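Local atomic coordinates of serine acetyltransferase 1, putative (Entamoeba histolytica, PDB entry 7BW9), a protein that probably catalyses the acetylation of serine to O-acetylserine, a step of cysteine biosynthesis, and is seen here with cysteine bound. Residues Y70-S75 with K87-L92. Sequence-based numbering, arbitrary orientation.
Sequences YHIQNS and KCITAL
Ile72 meets Ile89 and Leu92 with separate branches, and this small aliphatic cluster packs helix 58-79 against helix 82-94. With chi1 at -67°, CG1 is anti to the carbonyl carbon and CG2 anti to the backbone N, which turns Ile72 CG2 onto CD1 of Ile89 at 3.5 Å, tighter than usual for two carbons. The other branch brings Ile72 CD1 to Leu92 CD2 at 3.7 Å, where the two side chains cross at about a right angle. Isoleucine suits this place, since CG2 stays short against Ile89 while the longer arm ends against Leu92, almost one turn on. Ile89 and Leu92, buried and apolar, both point toward helix 58-79. Leu142 of helix 128-144 and Tyr150 of helix 148-162 also touch Ile72, so its side chain is buried among several helices.

Gln73 follows at the point where the backbones come nearest, its CA 6.7 Å from CA of Ile89. It offers its aliphatic part: CB rests 4.0 Å from Ile89 CG1, while the side chain also touches Gln82, Ala85 and Glu86. Glutamine thus supplies methylenes for packing and carries its amide toward the partner helix.

Ser75, one turn beyond His71, suits its buried place by turning its hydroxyl back on its own helix. OG donates to His71 O at 2.9 Å, and the Ser75 amide reaches that oxygen from the opposite face of the carbonyl plane, so two bonds grip it.

The axes of the two segments approach to 9.8 Å and run 150° apart, nearly antiparallel: helices 58-79 and 82-94 form a helical hairpin, part of the alpha-helical N-terminal domain that precedes the left-handed beta-helix in serine acetyltransferases.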
loop_
_atom_site.group_PDB
_atom_site.type_symbol
_atom_site.label_atom_id
_atom_site.label_comp_id
_atom_site.label_asym_id
_atom_site.label_seq_id
_atom_site.Cartn_x
_atom_site.Cartn_y
_atom_site.Cartn_z
ATOM N N TYR A 70 -16.627 -19.745 10.591
ATOM C CA TYR A 70 -17.187 -19.284 11.844
ATOM C C TYR A 70 -16.659 -17.906 12.227
ATOM O O TYR A 70 -17.378 -17.127 12.864
ATOM C CB TYR A 70 -16.948 -20.349 12.911
ATOM C CG TYR A 70 -17.934 -21.519 12.770
ATOM C CD1 TYR A 70 -19.293 -21.287 12.539
ATOM C CD2 TYR A 70 -17.510 -22.839 12.850
ATOM C CE1 TYR A 70 -20.205 -22.342 12.407
ATOM C CE2 TYR A 70 -18.415 -23.909 12.725
ATOM C CZ TYR A 70 -19.759 -23.653 12.500
ATOM O OH TYR A 70 -20.654 -24.705 12.373
ATOM N N HIS A 71 -15.445 -17.546 11.806
ATOM C CA HIS A 71 -15.063 -16.145 11.940
ATOM C C HIS A 71 -15.897 -15.267 11.008
ATOM O O HIS A 71 -16.300 -14.158 11.383
ATOM C CB HIS A 71 -13.571 -15.958 11.669
ATOM C CG HIS A 71 -13.155 -14.521 11.587
ATOM N ND1 HIS A 71 -12.653 -13.828 12.666
ATOM C CD2 HIS A 71 -13.187 -13.641 10.555
ATOM C CE1 HIS A 71 -12.391 -12.584 12.305
ATOM N NE2 HIS A 71 -12.706 -12.444 11.029
ATOM N N ILE A 72 -16.181 -15.747 9.795
ATOM C CA ILE A 72 -17.017 -14.962 8.885
ATOM C C ILE A 72 -18.418 -14.830 9.454
ATOM O O ILE A 72 -19.002 -13.738 9.461
ATOM C CB ILE A 72 -17.034 -15.582 7.473
ATOM C CG1 ILE A 72 -15.654 -15.475 6.819
ATOM C CG2 ILE A 72 -18.093 -14.905 6.584
ATOM C CD1 ILE A 72 -15.509 -16.308 5.561
ATOM N N GLN A 73 -18.972 -15.940 9.962
ATOM C CA GLN A 73 -20.315 -15.897 10.527
ATOM C C GLN A 73 -20.386 -14.909 11.686
ATOM O O GLN A 73 -21.327 -14.112 11.774
ATOM C CB GLN A 73 -20.749 -17.300 10.960
ATOM C CG GLN A 73 -22.052 -17.308 11.752
ATOM C CD GLN A 73 -22.835 -18.609 11.631
ATOM O OE1 GLN A 73 -22.424 -19.551 10.946
ATOM N NE2 GLN A 73 -23.984 -18.659 12.299
ATOM N N ASN A 74 -19.372 -14.901 12.553
ATOM C CA ASN A 74 -19.400 -13.978 13.686
ATOM C C ASN A 74 -19.312 -12.521 13.249
ATOM O O ASN A 74 -19.921 -11.652 13.887
ATOM C CB ASN A 74 -18.275 -14.302 14.669
ATOM C CG ASN A 74 -18.476 -15.637 15.352
ATOM O OD1 ASN A 74 -19.575 -16.202 15.317
ATOM N ND2 ASN A 74 -17.419 -16.153 15.981
ATOM N N SER A 75 -18.562 -12.220 12.187
ATOM C CA SER A 75 -18.491 -10.832 11.744
ATOM C C SER A 75 -19.793 -10.388 11.094
ATOM O O SER A 75 -20.222 -9.241 11.279
ATOM C CB SER A 75 -17.319 -10.639 10.786
ATOM O OG SER A 75 -16.156 -11.262 11.300
ATOM N N LYS A 87 -27.042 -17.775 5.912
ATOM C CA LYS A 87 -27.298 -17.772 4.473
ATOM C C LYS A 87 -26.014 -17.503 3.692
ATOM O O LYS A 87 -25.684 -18.227 2.741
ATOM C CB LYS A 87 -28.374 -16.732 4.151
ATOM C CG LYS A 87 -28.624 -16.469 2.678
ATOM C CD LYS A 87 -29.719 -15.413 2.510
ATOM C CE LYS A 87 -29.736 -14.811 1.102
ATOM N NZ LYS A 87 -29.951 -15.856 0.054
ATOM N N CYS A 88 -25.249 -16.488 4.111
ATOM C CA CYS A 88 -24.012 -16.155 3.409
ATOM C C CYS A 88 -23.014 -17.296 3.482
ATOM O O CYS A 88 -22.367 -17.634 2.483
ATOM C CB CYS A 88 -23.416 -14.874 3.990
ATOM S SG CYS A 88 -24.439 -13.424 3.581
ATOM N N ILE A 89 -22.893 -17.909 4.660
ATOM C CA ILE A 89 -21.957 -19.004 4.873
ATOM C C ILE A 89 -22.329 -20.202 4.011
ATOM O O ILE A 89 -21.461 -20.877 3.438
ATOM C CB ILE A 89 -21.950 -19.362 6.373
ATOM C CG1 ILE A 89 -21.164 -18.311 7.139
ATOM C CG2 ILE A 89 -21.470 -20.788 6.624
ATOM C CD1 ILE A 89 -19.993 -17.815 6.389
ATOM N N THR A 90 -23.622 -20.509 3.943
ATOM C CA THR A 90 -24.052 -21.670 3.181
ATOM C C THR A 90 -23.671 -21.505 1.720
ATOM O O THR A 90 -23.095 -22.412 1.107
ATOM C CB THR A 90 -25.561 -21.871 3.356
ATOM O OG1 THR A 90 -25.828 -22.157 4.737
ATOM C CG2 THR A 90 -26.078 -23.023 2.486
ATOM N N ALA A 91 -23.936 -20.327 1.163
ATOM C CA ALA A 91 -23.575 -20.069 -0.227
ATOM C C ALA A 91 -22.070 -20.172 -0.429
ATOM O O ALA A 91 -21.614 -20.756 -1.419
ATOM C CB ALA A 91 -24.091 -18.701 -0.663
ATOM N N LEU A 92 -21.282 -19.663 0.527
ATOM C CA LEU A 92 -19.827 -19.722 0.408
ATOM C C LEU A 92 -19.322 -21.162 0.409
ATOM O O LEU A 92 -18.496 -21.544 -0.428
ATOM C CB LEU A 92 -19.174 -18.934 1.544
ATOM C CG LEU A 92 -17.643 -19.045 1.624
ATOM C CD1 LEU A 92 -16.960 -18.682 0.294
ATOM C CD2 LEU A 92 -17.102 -18.167 2.739
#